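Local coordinates for hypothetical protein VC1899 (Vibrio cholerae, PDB 1XMX) that is of unknown function but carries a Card1-like endonuclease domain of the PDDEXK clan and probably binds nucleic acid, at residues E61-S66 against K72-E77; I5-I10 against E80-R85; N192-T197 against D210-Y215; S47-K52 against Y147-G152. All blocks are in the same frame, centred on the assembly; numbering follows the deposited sequence.

Interaction 1: residues E61-S66 against K72-E77; sequences EIPAGS and KSAIRE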
loop_
_atom_site.group_PDB
_atom_site.type_symbol
_atom_site.label_atom_id
_atom_site.label_comp_id
_atom_site.label_asym_id
_atom_site.label_seq_id
_atom_site.Cartn_x
_atom_site.Cartn_y
_atom_site.Cartn_z
ATOM N N GLU A 61 7.886 -28.881 6.574
ATOM C CA GLU A 61 8.994 -28.291 7.338
ATOM C C GLU A 61 10.299 -28.940 7.027
ATOM O O GLU A 61 10.451 -30.160 7.207
ATOM C CB GLU A 61 8.786 -28.455 8.845
ATOM C CG GLU A 61 8.375 -27.192 9.512
ATOM C CD GLU A 61 8.129 -27.338 10.987
ATOM O OE1 GLU A 61 8.895 -28.094 11.679
ATOM O OE2 GLU A 61 7.165 -26.669 11.448
ATOM N N ILE A 62 11.265 -28.118 6.635
ATOM C CA ILE A 62 12.606 -28.613 6.477
ATOM C C ILE A 62 13.358 -28.317 7.748
ATOM O O ILE A 62 12.949 -27.516 8.563
ATOM C CB ILE A 62 13.353 -27.972 5.295
ATOM C CG1 ILE A 62 13.029 -26.492 5.229
ATOM C CG2 ILE A 62 12.957 -28.670 3.906
ATOM C CD1 ILE A 62 14.124 -25.601 4.598
ATOM N N PRO A 63 14.495 -28.962 7.912
ATOM C CA PRO A 63 15.242 -28.630 9.089
ATOM C C PRO A 63 15.785 -27.225 8.885
ATOM O O PRO A 63 15.886 -26.734 7.770
ATOM C CB PRO A 63 16.338 -29.717 9.131
ATOM C CG PRO A 63 16.426 -30.289 7.752
ATOM C CD PRO A 63 15.144 -29.970 7.041
ATOM N N ALA A 64 16.080 -26.557 9.963
ATOM C CA ALA A 64 16.419 -25.126 9.911
ATOM C C ALA A 64 17.920 -24.809 9.675
ATOM O O ALA A 64 18.251 -23.726 9.227
ATOM C CB ALA A 64 15.904 -24.440 11.193
ATOM N N GLY A 65 18.816 -25.744 9.952
ATOM C CA GLY A 65 20.230 -25.532 9.665
ATOM C C GLY A 65 20.567 -25.286 8.206
ATOM O O GLY A 65 19.710 -25.404 7.293
ATOM N N SER A 66 21.818 -24.940 7.973
ATOM C CA SER A 66 22.302 -24.634 6.639
ATOM C C SER A 66 22.752 -25.875 5.858
ATOM O O SER A 66 23.054 -25.741 4.679
ATOM C CB SER A 66 23.487 -23.681 6.754
ATOM O OG SER A 66 24.480 -24.277 7.599
ATOM N N LYS A 72 17.948 -31.208 0.899
ATOM C CA LYS A 72 17.666 -31.967 -0.317
ATOM C C LYS A 72 17.046 -33.318 -0.009
ATOM O O LYS A 72 16.211 -33.838 -0.742
ATOM C CB LYS A 72 18.966 -32.230 -1.092
ATOM C CG LYS A 72 19.502 -30.995 -1.792
ATOM C CD LYS A 72 20.656 -31.284 -2.772
ATOM C CE LYS A 72 21.123 -29.917 -3.340
ATOM N NZ LYS A 72 22.354 -29.939 -4.221
ATOM N N SER A 73 17.547 -33.947 1.046
ATOM C CA SER A 73 16.940 -35.167 1.521
ATOM C C SER A 73 15.445 -34.997 1.960
ATOM O O SER A 73 14.588 -35.836 1.609
ATOM C CB SER A 73 17.772 -35.684 2.670
ATOM O OG SER A 73 17.829 -37.039 2.512
ATOM N N ALA A 74 15.144 -33.946 2.735
ATOM C CA ALA A 74 13.770 -33.711 3.164
ATOM C C ALA A 74 12.903 -33.465 1.931
ATOM O O ALA A 74 11.837 -34.032 1.791
ATOM C CB ALA A 74 13.698 -32.490 4.176
ATOM N N ILE A 75 13.410 -32.679 0.990
ATOM C CA ILE A 75 12.610 -32.309 -0.171
ATOM C C ILE A 75 12.414 -33.450 -1.168
ATOM O O ILE A 75 11.382 -33.541 -1.837
ATOM C CB ILE A 75 13.162 -31.021 -0.854
ATOM C CG1 ILE A 75 13.066 -29.831 0.136
ATOM C CG2 ILE A 75 12.407 -30.741 -2.198
ATOM C CD1 ILE A 75 13.889 -28.546 -0.256
ATOM N N ARG A 76 13.412 -34.309 -1.289
ATOM C CA ARG A 76 13.291 -35.467 -2.161
ATOM C C ARG A 76 12.233 -36.447 -1.629
ATOM O O ARG A 76 11.502 -37.027 -2.398
ATOM C CB ARG A 76 14.641 -36.146 -2.303
ATOM C CG ARG A 76 14.730 -37.025 -3.492
ATOM C CD ARG A 76 16.192 -37.342 -3.799
ATOM N NE ARG A 76 16.820 -36.337 -4.681
ATOM C CZ ARG A 76 16.586 -36.228 -5.997
ATOM N NH1 ARG A 76 15.716 -37.069 -6.599
ATOM N NH2 ARG A 76 17.242 -35.301 -6.714
ATOM N N GLU A 77 12.154 -36.611 -0.311
ATOM C CA GLU A 77 11.052 -37.347 0.313
ATOM C C GLU A 77 9.678 -36.773 -0.053
ATOM O O GLU A 77 8.778 -37.493 -0.409
ATOM C CB GLU A 77 11.206 -37.356 1.842
ATOM C CG GLU A 77 12.012 -38.521 2.333
ATOM C CD GLU A 77 12.066 -38.633 3.868
ATOM O OE1 GLU A 77 10.965 -38.549 4.501
ATOM O OE2 GLU A 77 13.212 -38.836 4.420
#
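Ile62 meets Ala74 and Ile75 through a single methyl group, a small example of how one branch of a side chain can carry a loop-to-helix contact. Its CG2 lies 3.9 Å from Ala74 CB and equally 3.9 Å from Ile75 CG1, filling the notch between these neighbours on the helix. The torsion explains the choice of branch: with chi1 at 40°, CG1 is wedged between the backbone N and the carbonyl carbon and heads away from the helix, whereas CG2, anti to the carbonyl carbon, is turned onto it. This is the start of a beta-alpha-beta crossover in a Rossmann-like sheet: strand 56-61, at one edge, runs through this loop into helix 68-85, which leads to strand 88-92 beyond two intervening strands. Backbone bonding between Ile62 and Gly35 holds the loop's beginning to the neighbouring strand. Pro63 continues the apolar surface with its ring atom CD, 4.1 Å from Ala74 CB. Ile75 leaves its backbone to one side of the loop, yet its CG1, beside its own backbone N (chi1 -63°), comes back toward Ile62. Ala104 and Phe108 of helix 98-110 also touch Ile75.

Interaction 2: residues I5-I10 against E80-R85; sequences IHVGII and ETLKAR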
loop_
_atom_site.group_PDB
_atom_site.type_symbol
_atom_site.label_atom_id
_atom_site.label_comp_id
_atom_site.label_asym_id
_atom_site.label_seq_id
_atom_site.Cartn_x
_atom_site.Cartn_y
_atom_site.Cartn_z
ATOM N N ILE A 5 -0.625 -28.626 -8.548
ATOM C CA ILE A 5 -0.262 -27.860 -7.344
ATOM C C ILE A 5 1.001 -27.042 -7.497
ATOM O O ILE A 5 1.840 -27.354 -8.349
ATOM C CB ILE A 5 -0.227 -28.764 -6.084
ATOM C CG1 ILE A 5 1.094 -29.423 -5.863
ATOM C CG2 ILE A 5 -1.168 -29.909 -6.209
ATOM C CD1 ILE A 5 1.082 -30.121 -4.459
ATOM N N HIS A 6 1.132 -25.976 -6.700
ATOM C CA HIS A 6 2.387 -25.222 -6.592
ATOM C C HIS A 6 3.226 -25.659 -5.377
ATOM O O HIS A 6 2.671 -26.110 -4.390
ATOM C CB HIS A 6 2.070 -23.707 -6.462
ATOM C CG HIS A 6 1.593 -23.101 -7.742
ATOM N ND1 HIS A 6 1.502 -21.745 -7.945
ATOM C CD2 HIS A 6 1.223 -23.682 -8.914
ATOM C CE1 HIS A 6 1.065 -21.504 -9.167
ATOM N NE2 HIS A 6 0.899 -22.659 -9.779
ATOM N N VAL A 7 4.553 -25.500 -5.444
ATOM C CA VAL A 7 5.372 -25.582 -4.263
ATOM C C VAL A 7 6.165 -24.282 -4.181
ATOM O O VAL A 7 6.626 -23.797 -5.194
ATOM C CB VAL A 7 6.299 -26.804 -4.280
ATOM C CG1 VAL A 7 7.213 -26.784 -3.011
ATOM C CG2 VAL A 7 5.439 -28.097 -4.306
ATOM N N GLY A 8 6.278 -23.693 -2.984
ATOM C CA GLY A 8 7.002 -22.426 -2.838
ATOM C C GLY A 8 7.800 -22.442 -1.576
ATOM O O GLY A 8 7.518 -23.252 -0.696
ATOM N N ILE A 9 8.837 -21.606 -1.499
ATOM C CA ILE A 9 9.714 -21.599 -0.320
ATOM C C ILE A 9 9.416 -20.302 0.437
ATOM O O ILE A 9 9.560 -19.217 -0.107
ATOM C CB ILE A 9 11.230 -21.644 -0.650
ATOM C CG1 ILE A 9 11.611 -22.779 -1.642
ATOM C CG2 ILE A 9 12.051 -21.827 0.645
ATOM C CD1 ILE A 9 11.288 -24.028 -1.176
ATOM N N ILE A 10 8.924 -20.423 1.664
ATOM C CA ILE A 10 8.624 -19.238 2.452
ATOM C C ILE A 10 9.883 -18.409 2.719
ATOM O O ILE A 10 10.973 -18.942 3.006
ATOM C CB ILE A 10 7.915 -19.593 3.801
ATOM C CG1 ILE A 10 6.423 -19.936 3.575
ATOM C CG2 ILE A 10 7.993 -18.381 4.819
ATOM C CD1 ILE A 10 5.800 -20.628 4.751
ATOM N N GLU A 80 8.991 -37.404 -3.813
ATOM C CA GLU A 80 8.754 -38.792 -4.174
ATOM C C GLU A 80 7.278 -39.125 -3.822
ATOM O O GLU A 80 6.584 -39.760 -4.577
ATOM C CB GLU A 80 9.795 -39.700 -3.484
ATOM C CG GLU A 80 10.016 -41.073 -4.088
ATOM C CD GLU A 80 10.864 -41.141 -5.421
ATOM O OE1 GLU A 80 10.362 -40.775 -6.521
ATOM O OE2 GLU A 80 12.015 -41.657 -5.377
ATOM N N THR A 81 6.797 -38.635 -2.691
ATOM C CA THR A 81 5.394 -38.751 -2.342
ATOM C C THR A 81 4.507 -38.026 -3.383
ATOM O O THR A 81 3.424 -38.490 -3.714
ATOM C CB THR A 81 5.112 -38.115 -0.938
ATOM O OG1 THR A 81 6.003 -38.647 0.052
ATOM C CG2 THR A 81 3.687 -38.379 -0.503
ATOM N N LEU A 82 4.953 -36.880 -3.888
ATOM C CA LEU A 82 4.139 -36.146 -4.836
ATOM C C LEU A 82 4.148 -36.900 -6.147
ATOM O O LEU A 82 3.127 -37.049 -6.774
ATOM C CB LEU A 82 4.694 -34.741 -5.082
ATOM C CG LEU A 82 4.615 -33.806 -3.881
ATOM C CD1 LEU A 82 5.238 -32.444 -4.241
ATOM C CD2 LEU A 82 3.131 -33.725 -3.358
ATOM N N LYS A 83 5.323 -37.353 -6.565
ATOM C CA LYS A 83 5.434 -38.122 -7.773
ATOM C C LYS A 83 4.551 -39.379 -7.708
ATOM O O LYS A 83 3.886 -39.710 -8.701
ATOM C CB LYS A 83 6.884 -38.519 -8.049
ATOM C CG LYS A 83 7.034 -39.311 -9.325
ATOM C CD LYS A 83 6.706 -38.408 -10.533
ATOM C CE LYS A 83 6.825 -39.187 -11.868
ATOM N NZ LYS A 83 8.159 -39.904 -11.914
ATOM N N ALA A 84 4.519 -40.052 -6.548
ATOM C CA ALA A 84 3.772 -41.336 -6.444
ATOM C C ALA A 84 2.282 -41.111 -6.628
ATOM O O ALA A 84 1.579 -41.971 -7.109
ATOM C CB ALA A 84 4.065 -42.067 -5.105
ATOM N N ARG A 85 1.811 -39.921 -6.278
ATOM C CA ARG A 85 0.402 -39.581 -6.461
ATOM C C ARG A 85 0.027 -39.070 -7.851
ATOM O O ARG A 85 -1.134 -38.939 -8.148
ATOM C CB ARG A 85 0.026 -38.490 -5.495
ATOM C CG ARG A 85 0.049 -38.909 -4.068
ATOM C CD ARG A 85 -0.713 -37.835 -3.285
ATOM N NE ARG A 85 -0.169 -37.647 -1.955
ATOM C CZ ARG A 85 0.241 -36.488 -1.455
ATOM N NH1 ARG A 85 0.158 -35.354 -2.161
ATOM N NH2 ARG A 85 0.725 -36.475 -0.212
#
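Leu82 packs against Ile5 and Val7 where helix 68-85 rests on the Rossmann-like sheet, over strand 4-9, the middle one of its five parallel strands. The nearest approach of the two backbones, between the CA atoms of Ile5 and Leu82, is 9.7 Å, a gap that side chains from both layers have to bridge.

Leu82 shows how a branched residue divides its work. Its CB leads off toward the strand but remains too distant to touch it. CG stands beside the backbone N (chi1 -67°), which aims the fork at the sheet, and it too stays short of the strand, lying 5.1 Å from Ile5 CD1. Only the two methyls make the contact. CD1, continuing the extended line of the chain (chi2 178°), reaches Val7, while CD2 leans to the other residue and meets Ile5 CD1 at 4.3 Å. The fork thus straddles two strand residues that, being two apart, project from the same face of the sheet.

Both partners are embedded in the sheet. Ile5 and Val7 share backbone hydrogen bonds with Lys90 of strand 88-92, and their side chains touch Ile32 and Ile34 of strand 30-35. Val89 joins the same layer, touching both Val7 and Leu82, and Glu87 borders it beside Ile5. All three residues of the contact are buried and purely apolar, and their methyls meet at relaxed van der Waals distances: Val7 CG2 stops 4.4 Å from Leu82 CD1.

Interaction 3: residues N192-T197 against D210-Y215; sequences NYLATT and DKQQGY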
loop_
_atom_site.group_PDB
_atom_site.type_symbol
_atom_site.label_atom_id
_atom_site.label_comp_id
_atom_site.label_asym_id
_atom_site.label_seq_id
_atom_site.Cartn_x
_atom_site.Cartn_y
_atom_site.Cartn_z
ATOM N N ASN A 192 -7.322 25.711 9.712
ATOM C CA ASN A 192 -6.951 24.578 10.562
ATOM C C ASN A 192 -7.092 24.867 12.053
ATOM O O ASN A 192 -7.656 24.065 12.776
ATOM C CB ASN A 192 -5.545 24.099 10.276
ATOM C CG ASN A 192 -5.070 23.102 11.306
ATOM O OD1 ASN A 192 -5.458 21.919 11.276
ATOM N ND2 ASN A 192 -4.228 23.560 12.220
ATOM N N TYR A 193 -6.573 25.993 12.527
ATOM C CA TYR A 193 -6.786 26.383 13.942
ATOM C C TYR A 193 -8.300 26.522 14.320
ATOM O O TYR A 193 -8.731 26.013 15.356
ATOM C CB TYR A 193 -5.985 27.652 14.288
ATOM C CG TYR A 193 -6.456 28.304 15.568
ATOM C CD1 TYR A 193 -5.911 27.960 16.809
ATOM C CD2 TYR A 193 -7.488 29.243 15.540
ATOM C CE1 TYR A 193 -6.366 28.585 17.972
ATOM C CE2 TYR A 193 -7.968 29.824 16.690
ATOM C CZ TYR A 193 -7.401 29.500 17.884
ATOM O OH TYR A 193 -7.923 30.130 18.996
ATOM N N LEU A 194 -9.097 27.164 13.463
ATOM C CA LEU A 194 -10.554 27.263 13.658
ATOM C C LEU A 194 -11.233 25.885 13.672
ATOM O O LEU A 194 -12.019 25.585 14.565
ATOM C CB LEU A 194 -11.212 28.151 12.585
ATOM C CG LEU A 194 -10.805 29.649 12.531
ATOM C CD1 LEU A 194 -11.275 30.259 11.213
ATOM C CD2 LEU A 194 -11.397 30.463 13.664
ATOM N N ALA A 195 -10.944 25.050 12.684
ATOM C CA ALA A 195 -11.480 23.667 12.706
ATOM C C ALA A 195 -11.081 22.911 13.983
ATOM O O ALA A 195 -11.873 22.197 14.555
ATOM C CB ALA A 195 -11.051 22.896 11.447
ATOM N N THR A 196 -9.840 23.092 14.428
ATOM C CA THR A 196 -9.346 22.442 15.631
ATOM C C THR A 196 -10.069 22.912 16.908
ATOM O O THR A 196 -10.341 22.101 17.799
ATOM C CB THR A 196 -7.855 22.652 15.760
ATOM O OG1 THR A 196 -7.212 21.999 14.650
ATOM C CG2 THR A 196 -7.329 22.085 17.071
ATOM N N THR A 197 -10.364 24.209 16.983
ATOM C CA THR A 197 -11.184 24.760 18.076
ATOM C C THR A 197 -12.578 24.093 18.156
ATOM O O THR A 197 -13.045 23.745 19.266
ATOM C CB THR A 197 -11.317 26.277 17.930
ATOM O OG1 THR A 197 -10.036 26.862 18.148
ATOM C CG2 THR A 197 -12.253 26.879 18.987
ATOM N N ASP A 210 -11.823 39.607 15.689
ATOM C CA ASP A 210 -11.917 40.631 14.654
ATOM C C ASP A 210 -10.690 40.623 13.744
ATOM O O ASP A 210 -10.776 40.972 12.557
ATOM C CB ASP A 210 -12.122 42.021 15.244
ATOM C CG ASP A 210 -13.376 42.108 16.060
ATOM O OD1 ASP A 210 -14.479 41.915 15.491
ATOM O OD2 ASP A 210 -13.259 42.346 17.283
ATOM N N LYS A 211 -9.535 40.288 14.314
ATOM C CA LYS A 211 -8.362 40.142 13.503
ATOM C C LYS A 211 -8.577 39.029 12.431
ATOM O O LYS A 211 -8.401 39.281 11.224
ATOM C CB LYS A 211 -7.158 39.871 14.384
ATOM C CG LYS A 211 -5.848 39.975 13.629
ATOM C CD LYS A 211 -4.633 39.947 14.532
ATOM C CE LYS A 211 -4.740 40.925 15.721
ATOM N NZ LYS A 211 -3.468 40.976 16.561
ATOM N N GLN A 212 -8.999 37.826 12.858
ATOM C CA GLN A 212 -9.275 36.738 11.913
ATOM C C GLN A 212 -10.258 37.121 10.809
ATOM O O GLN A 212 -10.138 36.651 9.649
ATOM C CB GLN A 212 -9.762 35.477 12.639
ATOM C CG GLN A 212 -8.640 34.750 13.383
ATOM C CD GLN A 212 -9.164 33.771 14.410
ATOM O OE1 GLN A 212 -10.228 33.959 14.994
ATOM N NE2 GLN A 212 -8.437 32.707 14.614
ATOM N N GLN A 213 -11.243 37.950 11.162
ATOM C CA GLN A 213 -12.250 38.404 10.196
ATOM C C GLN A 213 -11.677 39.324 9.117
ATOM O O GLN A 213 -12.265 39.449 8.035
ATOM C CB GLN A 213 -13.409 39.120 10.912
ATOM C CG GLN A 213 -14.165 38.179 11.842
ATOM C CD GLN A 213 -15.306 38.858 12.568
ATOM O OE1 GLN A 213 -15.435 38.733 13.786
ATOM N NE2 GLN A 213 -16.129 39.583 11.833
ATOM N N GLY A 214 -10.535 39.959 9.389
ATOM C CA GLY A 214 -9.904 40.807 8.386
ATOM C C GLY A 214 -8.842 40.088 7.531
ATOM O O GLY A 214 -8.257 40.693 6.645
ATOM N N TYR A 215 -8.567 38.814 7.791
ATOM C CA TYR A 215 -7.525 38.106 7.028
ATOM C C TYR A 215 -8.039 37.843 5.607
ATOM O O TYR A 215 -9.054 37.170 5.412
ATOM C CB TYR A 215 -7.085 36.748 7.651
ATOM C CG TYR A 215 -6.352 36.813 8.989
ATOM C CD1 TYR A 215 -5.681 37.975 9.419
ATOM C CD2 TYR A 215 -6.313 35.701 9.818
ATOM C CE1 TYR A 215 -5.024 38.020 10.650
ATOM C CE2 TYR A 215 -5.645 35.736 11.056
ATOM C CZ TYR A 215 -5.007 36.880 11.470
ATOM O OH TYR A 215 -4.353 36.869 12.719
#
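Leu194, on helix 181-201, and Gln212, in a short and weakly bonded helical turn, bring the two backbones nearest, their CA atoms 9.7 Å apart. The order helix, strand, short helix, helix and two further strands, with the last strand in the middle of the small sheet, matches a winged-helix fold, here seen where its first helix faces its second. With CG beside the backbone N (chi1 -74°) and the chain extended beyond it, Gln212 carries its amide across to the long helix. NE2 lies 3.6 Å from Tyr193 CE2, approaching the ring obliquely with amide and ring planes 53° apart; no hydrogen bond joins them. Leu194 runs past the glutamine in the opposite direction, and its CD2 faces the amide end almost equidistant from both heteroatoms, 3.8 Å from Gln212 NE2 and 3.9 Å from Gln212 OE1. The amide's rotation is probably fixed by Ser209, whose backbone N donates to OE1. Leu194 also touches Val206 and Leu208. Tyr193 in turn meets Thr197 one turn along the helix: Thr197 OG1 lies above the ring near its rim and donates to Tyr193 O at 3.2 Å, from the face of that carbonyl opposite to Thr197 N.

Interaction 4: residues S47-K52 against Y147-G152; sequences SDVLNK and YLTIFG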
loop_
_atom_site.group_PDB
_atom_site.type_symbol
_atom_site.label_atom_id
_atom_site.label_comp_id
_atom_site.label_asym_id
_atom_site.label_seq_id
_atom_site.Cartn_x
_atom_site.Cartn_y
_atom_site.Cartn_z
ATOM N N SER A 47 -1.783 -18.521 4.528
ATOM C CA SER A 47 -2.987 -19.342 4.480
ATOM C C SER A 47 -4.254 -18.562 4.704
ATOM O O SER A 47 -5.238 -18.895 4.098
ATOM C CB SER A 47 -2.908 -20.443 5.517
ATOM O OG SER A 47 -1.867 -21.321 5.131
ATOM N N ASP A 48 -4.252 -17.551 5.583
ATOM C CA ASP A 48 -5.453 -16.662 5.752
ATOM C C ASP A 48 -5.867 -15.982 4.430
ATOM O O ASP A 48 -7.035 -15.941 4.047
ATOM C CB ASP A 48 -5.194 -15.574 6.789
ATOM C CG ASP A 48 -5.027 -16.133 8.175
ATOM O OD1 ASP A 48 -5.405 -17.318 8.368
ATOM O OD2 ASP A 48 -4.509 -15.394 9.074
ATOM N N VAL A 49 -4.889 -15.458 3.722
ATOM C CA VAL A 49 -5.162 -14.820 2.451
ATOM C C VAL A 49 -5.637 -15.872 1.395
ATOM O O VAL A 49 -6.665 -15.686 0.687
ATOM C CB VAL A 49 -3.888 -14.139 1.981
ATOM C CG1 VAL A 49 -3.983 -13.736 0.501
ATOM C CG2 VAL A 49 -3.513 -12.985 2.936
ATOM N N LEU A 50 -4.907 -16.976 1.268
ATOM C CA LEU A 50 -5.250 -17.941 0.160
ATOM C C LEU A 50 -6.490 -18.692 0.501
ATOM O O LEU A 50 -7.332 -18.866 -0.369
ATOM C CB LEU A 50 -4.123 -18.933 -0.171
ATOM C CG LEU A 50 -2.948 -18.224 -0.889
ATOM C CD1 LEU A 50 -1.632 -19.030 -0.696
ATOM C CD2 LEU A 50 -3.196 -17.905 -2.371
ATOM N N ASN A 51 -6.609 -19.146 1.753
ATOM C CA ASN A 51 -7.803 -19.920 2.156
ATOM C C ASN A 51 -9.124 -19.176 1.929
ATOM O O ASN A 51 -10.130 -19.832 1.571
ATOM C CB ASN A 51 -7.750 -20.419 3.611
ATOM C CG ASN A 51 -6.720 -21.539 3.835
ATOM O OD1 ASN A 51 -6.451 -21.917 5.002
ATOM N ND2 ASN A 51 -6.134 -22.068 2.745
ATOM N N LYS A 52 -9.112 -17.844 2.146
ATOM C CA LYS A 52 -10.219 -16.909 1.802
ATOM C C LYS A 52 -10.750 -17.182 0.399
ATOM O O LYS A 52 -11.944 -17.085 0.166
ATOM C CB LYS A 52 -9.777 -15.431 1.756
ATOM C CG LYS A 52 -9.822 -14.577 3.033
ATOM C CD LYS A 52 -9.643 -13.085 2.608
ATOM C CE LYS A 52 -8.863 -12.206 3.611
ATOM N NZ LYS A 52 -9.717 -11.073 4.214
ATOM N N TYR A 147 -2.349 -7.756 1.731
ATOM C CA TYR A 147 -0.967 -7.337 1.885
ATOM C C TYR A 147 -0.616 -7.156 3.339
ATOM O O TYR A 147 0.428 -7.621 3.783
ATOM C CB TYR A 147 -0.722 -6.005 1.180
ATOM C CG TYR A 147 0.377 -6.141 0.158
ATOM C CD1 TYR A 147 1.706 -6.177 0.545
ATOM C CD2 TYR A 147 0.086 -6.269 -1.198
ATOM C CE1 TYR A 147 2.716 -6.315 -0.391
ATOM C CE2 TYR A 147 1.103 -6.413 -2.158
ATOM C CZ TYR A 147 2.407 -6.416 -1.733
ATOM O OH TYR A 147 3.417 -6.552 -2.637
ATOM N N LEU A 148 -1.482 -6.485 4.099
ATOM C CA LEU A 148 -1.191 -6.293 5.503
ATOM C C LEU A 148 -1.137 -7.612 6.250
ATOM O O LEU A 148 -0.232 -7.806 7.085
ATOM C CB LEU A 148 -2.144 -5.305 6.171
ATOM C CG LEU A 148 -2.147 -3.903 5.532
ATOM C CD1 LEU A 148 -3.258 -3.040 6.082
ATOM C CD2 LEU A 148 -0.824 -3.201 5.710
ATOM N N THR A 149 -2.086 -8.511 5.977
ATOM C CA THR A 149 -2.099 -9.796 6.640
ATOM C C THR A 149 -0.767 -10.510 6.389
ATOM O O THR A 149 -0.104 -10.998 7.310
ATOM C CB THR A 149 -3.233 -10.661 6.113
ATOM O OG1 THR A 149 -4.447 -9.988 6.396
ATOM C CG2 THR A 149 -3.228 -12.067 6.762
ATOM N N ILE A 150 -0.379 -10.572 5.136
ATOM C CA ILE A 150 0.858 -11.249 4.793
ATOM C C ILE A 150 2.012 -10.759 5.644
ATOM O O ILE A 150 2.840 -11.578 6.068
ATOM C CB ILE A 150 1.206 -11.120 3.308
ATOM C CG1 ILE A 150 0.209 -11.956 2.488
ATOM C CG2 ILE A 150 2.686 -11.560 3.066
ATOM C CD1 ILE A 150 0.369 -11.800 0.969
ATOM N N PHE A 151 2.078 -9.442 5.881
ATOM C CA PHE A 151 3.199 -8.875 6.626
ATOM C C PHE A 151 2.998 -8.683 8.131
ATOM O O PHE A 151 3.761 -7.970 8.789
ATOM C CB PHE A 151 3.701 -7.603 5.958
ATOM C CG PHE A 151 4.469 -7.874 4.689
ATOM C CD1 PHE A 151 5.814 -8.189 4.732
ATOM C CD2 PHE A 151 3.851 -7.808 3.455
ATOM C CE1 PHE A 151 6.509 -8.450 3.590
ATOM C CE2 PHE A 151 4.556 -8.056 2.315
ATOM C CZ PHE A 151 5.886 -8.373 2.376
ATOM N N GLY A 152 1.971 -9.323 8.669
ATOM C CA GLY A 152 1.830 -9.441 10.120
ATOM C C GLY A 152 1.077 -8.331 10.810
ATOM O O GLY A 152 1.181 -8.179 12.043
#
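Asp48 enters the contact first, with carbon rather than charge: its CB lies 4.0 Å from Thr149 CG2. One residue on, Val49 contributes most. Its CG2, beside the backbone N while CG1 stands anti to it (chi1 166°), touches two consecutive residues of the other helix, 3.9 Å from Thr149 CG2 and 3.9 Å from Ile150 CG1. Val49 and Thr149 lie alongside, pointing opposite ways, whereas Val49 and Ile150 meet nearly at right angles. Val18 of helix 15-22 adds to the surroundings of Val49. Lys52, at the end of the segment, and Val49 also touch Asp146, one turn before Ile150 on the partner helix.

Helix 144-150 follows the Rossmann-like sheet in the chain and precedes strand 154-156 of the second sheet, so the contact joins a helix of the first sheet's layers to the connection between the two. A Schellman motif closes that connecting helix, with Gly152 at positive phi as its C-prime residue.

Thr149 presents its two branches differently: OG1 is hydrogen-bonded to Ala145 O within its own helix, which leaves the methyl to face Val49. With no hydrogen bond crossing between the segments, their fit rests on apolar packing.

How the interactions relate
Interactions 1, 2 and 4 all involve the Rossmann-like amino-terminal part of the chain. Interactions 1 and 2 share helix 68-85, using adjoining turns with centres about 13 Å apart; interaction 1, a local closure, is nested along the chain inside the larger loop of interaction 2. Interaction 4 has its centre about 22 Å from that of interaction 2; their segments alternate in sequence, and it ties helix 40-52 to the helix leading out of this part. Interaction 3 forms later in the chain, in the winged-helix-like part, its centre about 46 Å from that of interaction 4. This spread is consistent with an elongated chain of several packed units, the Card1-like nuclease region among them.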